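Local coordinates for peptidase S15/CocE/NonD (Thaumarchaeota archaeon SCGC AB-539-E09, PDB 4PF1), which probably acts as a serine aminopeptidase of the S15 family, built on an alpha/beta-hydrolase fold and removing residues from the N-terminus of peptides, at residues 60-74 / 97-110. Sequence-based numbering, arbitrary orientation.
Sequences TPIVLTRTPYHAERR and ARYIIVYQDVRGKY
The H70 imidazole lies against the Y110 ring in an offset stack, centroids 4.2 Å apart and planes 11° from parallel. H70 CB sits over the centre of the Y110 face, while P68 O meets that ring at its edge; on the far face of the imidazole is R73 N, offset toward the rim, and a water bonded to ND1 lies at its edge. With an alanine in place of Y110, the imidazole would probably lose the ring stacked on one face and be freer to turn. At the other end of the contact, P61 CG stands 3.5 Å from the Y99 ring centroid, almost on the ring normal, with V63 CB at the edge. T65 CB lies over one face of the Y103 ring, offset toward its rim; the hydroxyl of Y103 bonds to N91. The R66 guanidinium has V106 CG1 over one face; in its plane NE gives Q104 OE1 a 2.8 Å bond, although the amide is turned 87° to it.

Strands 60-67 and 100-105 run parallel with a modest twist, and bond from P61 O–I100 N through T67 O–V106 N. They are neighbours in the central, mostly parallel sheet of the alpha/beta-hydrolase fold. I62, L64, I100 and V102 point to the face packed by helix 133-147, which V102 touches through L144; L64 CD1 reaches V102 CG1 at 3.7 Å.

At the C-terminal end of strand 100-105, D105 OD1 accepts from A71 N at 2.8 Å on the syn side but tilted out of the carboxylate plane, the N-H pointing nearly straight at it. D105 CG is anti to its carbonyl carbon (chi1 -72°), which directs the carboxylate to the start of helix 71-74. One water links OD1 to T67 O and H70 N; another joins OD2 to H70 ND1.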
ATOM      1  N   THR A  60     -28.556  21.137  28.523  1.00 20.58           N
ATOM      2  CA  THR A  60     -27.251  20.528  28.218  1.00 19.32           C
ATOM      3  C   THR A  60     -26.145  21.622  28.191  1.00 22.04           C
ATOM      4  O   THR A  60     -26.425  22.757  27.803  1.00 21.92           O
ATOM      5  CB  THR A  60     -27.335  19.704  26.893  1.00 24.68           C
ATOM      6  OG1 THR A  60     -26.193  18.862  26.759  1.00 24.50           O
ATOM      7  CG2 THR A  60     -27.486  20.571  25.651  1.00 20.03           C
ATOM      8  N   PRO A  61     -24.888  21.323  28.598  1.00 17.67           N
ATOM      9  CA  PRO A  61     -23.853  22.375  28.574  1.00 16.53           C
ATOM     10  C   PRO A  61     -23.362  22.730  27.165  1.00 19.22           C
ATOM     11  O   PRO A  61     -23.712  22.060  26.187  1.00 17.90           O
ATOM     12  CB  PRO A  61     -22.727  21.781  29.416  1.00 18.33           C
ATOM     13  CG  PRO A  61     -22.885  20.321  29.283  1.00 23.07           C
ATOM     14  CD  PRO A  61     -24.358  20.057  29.150  1.00 19.12           C
ATOM     15  N   ILE A  62     -22.534  23.792  27.076  1.00 15.90           N
ATOM     16  CA  ILE A  62     -21.936  24.266  25.826  1.00 15.50           C
ATOM     17  C   ILE A  62     -20.425  24.002  25.840  1.00 20.04           C
ATOM     18  O   ILE A  62     -19.764  24.237  26.853  1.00 19.92           O
ATOM     19  CB  ILE A  62     -22.252  25.779  25.601  1.00 18.59           C
ATOM     20  CG1 ILE A  62     -23.764  26.013  25.350  1.00 18.92           C
ATOM     21  CG2 ILE A  62     -21.391  26.394  24.467  1.00 18.45           C
ATOM     22  CD1 ILE A  62     -24.239  27.459  25.625  1.00 23.47           C
ATOM     23  N   VAL A  63     -19.880  23.535  24.710  1.00 17.01           N
ATOM     24  CA  VAL A  63     -18.442  23.338  24.555  1.00 16.67           C
ATOM     25  C   VAL A  63     -17.977  24.279  23.407  1.00 20.40           C
ATOM     26  O   VAL A  63     -18.395  24.118  22.259  1.00 20.37           O
ATOM     27  CB  VAL A  63     -18.036  21.839  24.393  1.00 20.15           C
ATOM     28  CG1 VAL A  63     -18.684  21.187  23.174  1.00 19.59           C
ATOM     29  CG2 VAL A  63     -16.523  21.668  24.380  1.00 19.76           C
ATOM     30  N   LEU A  64     -17.229  25.339  23.771  1.00 16.25           N
ATOM     31  CA  LEU A  64     -16.813  26.410  22.864  1.00 15.51           C
ATOM     32  C   LEU A  64     -15.368  26.267  22.377  1.00 18.44           C
ATOM     33  O   LEU A  64     -14.462  26.006  23.165  1.00 17.29           O
ATOM     34  CB  LEU A  64     -16.999  27.785  23.569  1.00 15.67           C
ATOM     35  CG  LEU A  64     -16.456  29.052  22.859  1.00 19.87           C
ATOM     36  CD1 LEU A  64     -17.225  29.356  21.577  1.00 19.73           C
ATOM     37  CD2 LEU A  64     -16.494  30.250  23.782  1.00 22.32           C
ATOM     38  N   THR A  65     -15.161  26.504  21.071  1.00 15.28           N
ATOM     39  CA  THR A  65     -13.843  26.516  20.445  1.00 14.77           C
ATOM     40  C   THR A  65     -13.753  27.759  19.552  1.00 18.40           C
ATOM     41  O   THR A  65     -14.630  27.986  18.722  1.00 17.55           O
ATOM     42  CB  THR A  65     -13.573  25.205  19.691  1.00 20.05           C
ATOM     43  OG1 THR A  65     -13.808  24.100  20.571  1.00 19.51           O
ATOM     44  CG2 THR A  65     -12.146  25.133  19.144  1.00 17.17           C
ATOM     45  N   ARG A  66     -12.721  28.583  19.768  1.00 15.09           N
ATOM     46  CA  ARG A  66     -12.512  29.825  19.021  1.00 15.13           C
ATOM     47  C   ARG A  66     -11.317  29.624  18.092  1.00 18.89           C
ATOM     48  O   ARG A  66     -10.216  29.321  18.559  1.00 18.22           O
ATOM     49  CB  ARG A  66     -12.332  31.007  19.993  1.00 15.34           C
ATOM     50  CG  ARG A  66     -13.477  31.089  21.027  1.00 19.21           C
ATOM     51  CD  ARG A  66     -13.480  32.360  21.852  1.00 18.55           C
ATOM     52  NE  ARG A  66     -13.718  33.541  21.024  1.00 22.31           N
ATOM     53  CZ  ARG A  66     -12.782  34.425  20.701  1.00 31.64           C
ATOM     54  NH1 ARG A  66     -13.072  35.447  19.914  1.00 19.00           N
ATOM     55  NH2 ARG A  66     -11.544  34.289  21.162  1.00 19.21           N
ATOM     56  N   THR A  67     -11.561  29.695  16.769  1.00 15.71           N
ATOM     57  CA  THR A  67     -10.580  29.305  15.757  1.00 15.30           C
ATOM     58  C   THR A  67     -10.269  30.358  14.669  1.00 18.92           C
ATOM     59  O   THR A  67     -11.185  30.986  14.136  1.00 18.39           O
ATOM     60  CB  THR A  67     -11.090  28.000  15.056  1.00 22.85           C
ATOM     61  OG1 THR A  67     -10.138  27.546  14.092  1.00 21.37           O
ATOM     62  CG2 THR A  67     -12.469  28.164  14.389  1.00 21.16           C
ATOM     63  N   PRO A  68      -8.993  30.421  14.201  1.00 15.91           N
ATOM     64  CA  PRO A  68      -8.689  31.237  13.017  1.00 15.77           C
ATOM     65  C   PRO A  68      -8.676  30.353  11.745  1.00 17.92           C
ATOM     66  O   PRO A  68      -8.119  30.759  10.723  1.00 17.31           O
ATOM     67  CB  PRO A  68      -7.289  31.755  13.335  1.00 17.57           C
ATOM     68  CG  PRO A  68      -6.644  30.583  14.092  1.00 21.59           C
ATOM     69  CD  PRO A  68      -7.770  29.748  14.699  1.00 16.99           C
ATOM     70  N   TYR A  69      -9.246  29.114  11.829  1.00 13.64           N
ATOM     71  CA  TYR A  69      -9.188  28.128  10.742  1.00 12.76           C
ATOM     72  C   TYR A  69     -10.557  27.753  10.150  1.00 18.19           C
ATOM     73  O   TYR A  69     -10.766  26.588   9.793  1.00 18.13           O
ATOM     74  CB  TYR A  69      -8.451  26.848  11.205  1.00 12.82           C
ATOM     75  CG  TYR A  69      -7.090  27.107  11.818  1.00 13.37           C
ATOM     76  CD1 TYR A  69      -6.088  27.752  11.097  1.00 15.15           C
ATOM     77  CD2 TYR A  69      -6.791  26.677  13.108  1.00 13.57           C
ATOM     78  CE1 TYR A  69      -4.839  28.002  11.659  1.00 15.67           C
ATOM     79  CE2 TYR A  69      -5.546  26.926  13.682  1.00 13.85           C
ATOM     80  CZ  TYR A  69      -4.570  27.584  12.951  1.00 19.23           C
ATOM     81  OH  TYR A  69      -3.339  27.828  13.507  1.00 15.85           O
ATOM     82  N   HIS A  70     -11.452  28.749   9.968  1.00 15.72           N
ATOM     83  CA  HIS A  70     -12.758  28.596   9.300  1.00 15.90           C
ATOM     84  C   HIS A  70     -13.737  27.728  10.117  1.00 18.29           C
ATOM     85  O   HIS A  70     -13.854  26.524   9.872  1.00 17.39           O
ATOM     86  CB  HIS A  70     -12.566  28.011   7.874  1.00 16.71           C
ATOM     87  CG  HIS A  70     -13.609  28.403   6.876  1.00 20.40           C
ATOM     88  ND1 HIS A  70     -14.708  29.169   7.229  1.00 22.52           N
ATOM     89  CD2 HIS A  70     -13.664  28.145   5.550  1.00 22.06           C
ATOM     90  CE1 HIS A  70     -15.402  29.332   6.115  1.00 22.14           C
ATOM     91  NE2 HIS A  70     -14.811  28.737   5.079  1.00 22.24           N
ATOM     92  N   ALA A  71     -14.478  28.365  11.049  1.00 14.54           N
ATOM     93  CA  ALA A  71     -15.474  27.713  11.911  1.00 14.46           C
ATOM     94  C   ALA A  71     -16.504  26.914  11.098  1.00 19.01           C
ATOM     95  O   ALA A  71     -16.916  25.841  11.536  1.00 17.87           O
ATOM     96  CB  ALA A  71     -16.185  28.750  12.767  1.00 15.38           C
ATOM     97  N   GLU A  72     -16.896  27.430   9.905  1.00 16.69           N
ATOM     98  CA  GLU A  72     -17.861  26.780   9.016  1.00 17.31           C
ATOM     99  C   GLU A  72     -17.279  25.494   8.391  1.00 21.12           C
ATOM    100  O   GLU A  72     -18.041  24.587   8.058  1.00 20.17           O
ATOM    101  CB  GLU A  72     -18.349  27.753   7.926  1.00 19.13           C
ATOM    102  CG  GLU A  72     -19.626  28.480   8.320  1.00 27.80           C
ATOM    103  CD  GLU A  72     -19.984  29.714   7.511  1.00 48.94           C
ATOM    104  OE1 GLU A  72     -20.291  29.573   6.305  1.00 43.24           O
ATOM    105  OE2 GLU A  72     -20.036  30.813   8.108  1.00 45.22           O
ATOM    106  N   ARG A  73     -15.936  25.405   8.268  1.00 17.71           N
ATOM    107  CA  ARG A  73     -15.278  24.203   7.751  1.00 17.21           C
ATOM    108  C   ARG A  73     -14.923  23.248   8.899  1.00 19.36           C
ATOM    109  O   ARG A  73     -15.061  22.040   8.735  1.00 18.77           O
ATOM    110  CB  ARG A  73     -14.037  24.545   6.916  1.00 18.92           C
ATOM    111  CG  ARG A  73     -13.619  23.399   5.983  1.00 30.77           C
ATOM    112  CD  ARG A  73     -12.393  23.725   5.151  1.00 43.19           C
ATOM    113  NE  ARG A  73     -11.174  23.776   5.958  1.00 52.31           N
ATOM    114  CZ  ARG A  73     -10.382  24.840   6.047  1.00 68.46           C
ATOM    115  NH1 ARG A  73     -10.667  25.948   5.370  1.00 55.54           N
ATOM    116  NH2 ARG A  73      -9.294  24.804   6.804  1.00 56.07           N
ATOM    117  N   ARG A  74     -14.514  23.790  10.075  1.00 15.55           N
ATOM    118  CA  ARG A  74     -14.208  22.972  11.270  1.00 14.66           C
ATOM    119  C   ARG A  74     -15.456  22.175  11.713  1.00 16.91           C
ATOM    120  O   ARG A  74     -15.330  21.028  12.139  1.00 16.40           O
ATOM    121  CB  ARG A  74     -13.697  23.844  12.441  1.00 13.33           C
ATOM    122  CG  ARG A  74     -12.423  24.660  12.147  1.00 17.81           C
ATOM    123  CD  ARG A  74     -11.135  23.873  12.291  1.00 15.16           C
ATOM    124  NE  ARG A  74     -10.897  23.452  13.671  1.00 19.60           N
ATOM    125  CZ  ARG A  74     -10.823  22.184  14.061  1.00 35.64           C
ATOM    126  NH1 ARG A  74     -10.944  21.201  13.175  1.00 20.70           N
ATOM    127  NH2 ARG A  74     -10.612  21.886  15.336  1.00 24.51           N
ATOM    128  N   ALA A  97     -22.284  12.818  24.267  1.00 17.43           N
ATOM    129  CA  ALA A  97     -22.932  13.263  25.508  1.00 17.80           C
ATOM    130  C   ALA A  97     -24.063  14.271  25.215  1.00 22.22           C
ATOM    131  O   ALA A  97     -24.779  14.682  26.130  1.00 22.08           O
ATOM    132  CB  ALA A  97     -21.901  13.888  26.438  1.00 18.51           C
ATOM    133  N   ARG A  98     -24.213  14.656  23.925  1.00 18.87           N
ATOM    134  CA  ARG A  98     -25.233  15.577  23.404  1.00 18.64           C
ATOM    135  C   ARG A  98     -25.073  17.010  23.967  1.00 21.05           C
ATOM    136  O   ARG A  98     -26.061  17.682  24.277  1.00 20.58           O
ATOM    137  CB  ARG A  98     -26.660  15.029  23.614  1.00 19.78           C
ATOM    138  CG  ARG A  98     -26.875  13.672  22.939  1.00 29.76           C
ATOM    139  CD  ARG A  98     -28.239  13.086  23.230  1.00 38.84           C
ATOM    140  NE  ARG A  98     -29.293  13.752  22.464  1.00 48.84           N
ATOM    141  CZ  ARG A  98     -30.400  14.256  23.000  1.00 61.43           C
ATOM    142  NH1 ARG A  98     -31.307  14.845  22.232  1.00 44.32           N
ATOM    143  NH2 ARG A  98     -30.615  14.166  24.307  1.00 51.30           N
ATOM    144  N   TYR A  99     -23.813  17.487  24.033  1.00 16.68           N
ATOM    145  CA  TYR A  99     -23.479  18.868  24.404  1.00 15.95           C
ATOM    146  C   TYR A  99     -23.822  19.776  23.239  1.00 19.21           C
ATOM    147  O   TYR A  99     -23.896  19.305  22.098  1.00 18.94           O
ATOM    148  CB  TYR A  99     -21.955  18.997  24.670  1.00 16.81           C
ATOM    149  CG  TYR A  99     -21.448  18.625  26.050  1.00 17.86           C
ATOM    150  CD1 TYR A  99     -22.047  17.606  26.785  1.00 19.87           C
ATOM    151  CD2 TYR A  99     -20.294  19.207  26.566  1.00 18.01           C
ATOM    152  CE1 TYR A  99     -21.554  17.228  28.034  1.00 19.98           C
ATOM    153  CE2 TYR A  99     -19.784  18.827  27.804  1.00 18.95           C
ATOM    154  CZ  TYR A  99     -20.418  17.839  28.536  1.00 25.71           C
ATOM    155  OH  TYR A  99     -19.937  17.486  29.773  1.00 28.26           O
ATOM    156  N   ILE A 100     -23.939  21.082  23.488  1.00 14.76           N
ATOM    157  CA  ILE A 100     -24.066  22.041  22.400  1.00 13.87           C
ATOM    158  C   ILE A 100     -22.628  22.366  21.977  1.00 17.58           C
ATOM    159  O   ILE A 100     -21.803  22.701  22.831  1.00 16.46           O
ATOM    160  CB  ILE A 100     -24.899  23.294  22.811  1.00 16.76           C
ATOM    161  CG1 ILE A 100     -26.403  22.948  22.890  1.00 17.01           C
ATOM    162  CG2 ILE A 100     -24.655  24.463  21.844  1.00 16.83           C
ATOM    163  CD1 ILE A 100     -27.208  23.784  23.896  1.00 21.28           C
ATOM    164  N   ILE A 101     -22.299  22.157  20.695  1.00 14.81           N
ATOM    165  CA  ILE A 101     -20.943  22.396  20.200  1.00 14.38           C
ATOM    166  C   ILE A 101     -20.919  23.712  19.421  1.00 18.21           C
ATOM    167  O   ILE A 101     -21.682  23.887  18.466  1.00 18.07           O
ATOM    168  CB  ILE A 101     -20.412  21.194  19.372  1.00 16.99           C
ATOM    169  CG1 ILE A 101     -20.453  19.892  20.218  1.00 17.08           C
ATOM    170  CG2 ILE A 101     -18.986  21.473  18.854  1.00 17.02           C
ATOM    171  CD1 ILE A 101     -20.721  18.656  19.456  1.00 22.98           C
ATOM    172  N   VAL A 102     -20.066  24.654  19.863  1.00 14.28           N
ATOM    173  CA  VAL A 102     -19.983  25.986  19.270  1.00 13.99           C
ATOM    174  C   VAL A 102     -18.567  26.276  18.754  1.00 17.10           C
ATOM    175  O   VAL A 102     -17.595  26.157  19.504  1.00 15.99           O
ATOM    176  CB  VAL A 102     -20.451  27.086  20.271  1.00 17.99           C
ATOM    177  CG1 VAL A 102     -20.318  28.476  19.668  1.00 17.87           C
ATOM    178  CG2 VAL A 102     -21.884  26.844  20.737  1.00 18.04           C
ATOM    179  N   TYR A 103     -18.470  26.697  17.481  1.00 13.44           N
ATOM    180  CA  TYR A 103     -17.218  27.118  16.851  1.00 12.69           C
ATOM    181  C   TYR A 103     -17.364  28.541  16.373  1.00 16.06           C
ATOM    182  O   TYR A 103     -18.339  28.867  15.688  1.00 15.68           O
ATOM    183  CB  TYR A 103     -16.821  26.185  15.695  1.00 13.18           C
ATOM    184  CG  TYR A 103     -15.994  25.005  16.146  1.00 14.05           C
ATOM    185  CD1 TYR A 103     -16.571  23.953  16.855  1.00 15.63           C
ATOM    186  CD2 TYR A 103     -14.627  24.948  15.891  1.00 14.29           C
ATOM    187  CE1 TYR A 103     -15.807  22.882  17.308  1.00 15.62           C
ATOM    188  CE2 TYR A 103     -13.857  23.868  16.316  1.00 14.66           C
ATOM    189  CZ  TYR A 103     -14.450  22.840  17.030  1.00 19.42           C
ATOM    190  OH  TYR A 103     -13.699  21.786  17.477  1.00 16.39           O
ATOM    191  N   GLN A 104     -16.428  29.407  16.764  1.00 12.23           N
ATOM    192  CA  GLN A 104     -16.502  30.812  16.396  1.00 12.05           C
ATOM    193  C   GLN A 104     -15.247  31.257  15.672  1.00 16.58           C
ATOM    194  O   GLN A 104     -14.139  30.944  16.114  1.00 16.11           O
ATOM    195  CB  GLN A 104     -16.731  31.681  17.651  1.00 13.23           C
ATOM    196  CG  GLN A 104     -16.840  33.183  17.361  1.00 19.78           C
ATOM    197  CD  GLN A 104     -16.917  34.000  18.619  1.00 31.07           C
ATOM    198  OE1 GLN A 104     -15.940  34.129  19.367  1.00 25.29           O
ATOM    199  NE2 GLN A 104     -18.066  34.608  18.854  1.00 18.76           N
ATOM    200  N   ASP A 105     -15.417  32.023  14.575  1.00 13.54           N
ATOM    201  CA  ASP A 105     -14.284  32.621  13.878  1.00 13.43           C
ATOM    202  C   ASP A 105     -13.740  33.740  14.752  1.00 18.12           C
ATOM    203  O   ASP A 105     -14.514  34.601  15.188  1.00 18.13           O
ATOM    204  CB  ASP A 105     -14.697  33.173  12.495  1.00 15.09           C
ATOM    205  CG  ASP A 105     -14.993  32.140  11.420  1.00 21.63           C
ATOM    206  OD1 ASP A 105     -14.252  31.133  11.340  1.00 21.01           O
ATOM    207  OD2 ASP A 105     -15.901  32.387  10.597  1.00 23.03           O
ATOM    208  N   VAL A 106     -12.432  33.707  15.069  1.00 14.88           N
ATOM    209  CA  VAL A 106     -11.814  34.768  15.872  1.00 14.98           C
ATOM    210  C   VAL A 106     -11.861  36.082  15.078  1.00 18.43           C
ATOM    211  O   VAL A 106     -12.005  36.052  13.850  1.00 17.34           O
ATOM    212  CB  VAL A 106     -10.367  34.435  16.340  1.00 18.96           C
ATOM    213  CG1 VAL A 106     -10.340  33.204  17.244  1.00 18.66           C
ATOM    214  CG2 VAL A 106      -9.414  34.273  15.156  1.00 18.61           C
ATOM    215  N   ARG A 107     -11.748  37.223  15.775  1.00 15.64           N
ATOM    216  CA  ARG A 107     -11.764  38.554  15.168  1.00 15.83           C
ATOM    217  C   ARG A 107     -10.799  38.641  13.976  1.00 20.49           C
ATOM    218  O   ARG A 107      -9.653  38.186  14.066  1.00 20.63           O
ATOM    219  CB  ARG A 107     -11.408  39.615  16.227  1.00 15.96           C
ATOM    220  CG  ARG A 107     -11.613  41.060  15.786  1.00 20.56           C
ATOM    221  CD  ARG A 107     -11.194  42.029  16.877  1.00 24.94           C
ATOM    222  NE  ARG A 107     -12.165  42.073  17.976  1.00 25.45           N
ATOM    223  CZ  ARG A 107     -13.041  43.056  18.160  1.00 30.44           C
ATOM    224  NH1 ARG A 107     -13.889  43.016  19.179  1.00 13.14           N
ATOM    225  NH2 ARG A 107     -13.062  44.096  17.337  1.00 16.14           N
ATOM    226  N   GLY A 108     -11.301  39.171  12.865  1.00 17.24           N
ATOM    227  CA  GLY A 108     -10.528  39.392  11.649  1.00 17.05           C
ATOM    228  C   GLY A 108     -10.324  38.205  10.728  1.00 20.59           C
ATOM    229  O   GLY A 108      -9.642  38.344   9.708  1.00 20.38           O
ATOM    230  N   LYS A 109     -10.897  37.027  11.063  1.00 16.57           N
ATOM    231  CA  LYS A 109     -10.722  35.835  10.232  1.00 15.58           C
ATOM    232  C   LYS A 109     -12.026  35.316   9.647  1.00 19.45           C
ATOM    233  O   LYS A 109     -13.051  35.271  10.333  1.00 19.09           O
ATOM    234  CB  LYS A 109     -10.015  34.701  11.008  1.00 17.06           C
ATOM    235  CG  LYS A 109      -8.493  34.897  11.203  1.00 18.52           C
ATOM    236  CD  LYS A 109      -7.711  35.217   9.902  1.00 20.97           C
ATOM    237  CE  LYS A 109      -7.654  34.059   8.924  1.00 21.74           C
ATOM    238  NZ  LYS A 109      -7.271  34.508   7.567  1.00 21.55           N
ATOM    239  N   TYR A 110     -11.956  34.895   8.363  1.00 15.45           N
ATOM    240  CA  TYR A 110     -13.016  34.275   7.567  1.00 15.22           C
ATOM    241  C   TYR A 110     -14.364  35.026   7.634  1.00 19.20           C
ATOM    242  O   TYR A 110     -14.509  36.065   6.994  1.00 18.62           O
ATOM    243  CB  TYR A 110     -13.186  32.794   7.951  1.00 15.82           C
ATOM    244  CG  TYR A 110     -12.052  31.915   7.463  1.00 17.24           C
ATOM    245  CD1 TYR A 110     -12.080  31.349   6.192  1.00 18.96           C
ATOM    246  CD2 TYR A 110     -10.943  31.662   8.266  1.00 17.87           C
ATOM    247  CE1 TYR A 110     -11.038  30.547   5.731  1.00 19.15           C
ATOM    248  CE2 TYR A 110      -9.900  30.848   7.823  1.00 18.73           C
ATOM    249  CZ  TYR A 110      -9.954  30.288   6.556  1.00 25.43           C
ATOM    250  OH  TYR A 110      -8.936  29.485   6.111  1.00 24.31           O
TER
HETATM  251  O   HOH W   1     -11.572  37.417  18.760  1.00 12.33           O
HETATM  252  O   HOH W   2     -11.790  31.392  11.683  1.00 13.40           O
HETATM  253  O   HOH W   3     -16.518  30.513   8.823  1.00 20.96           O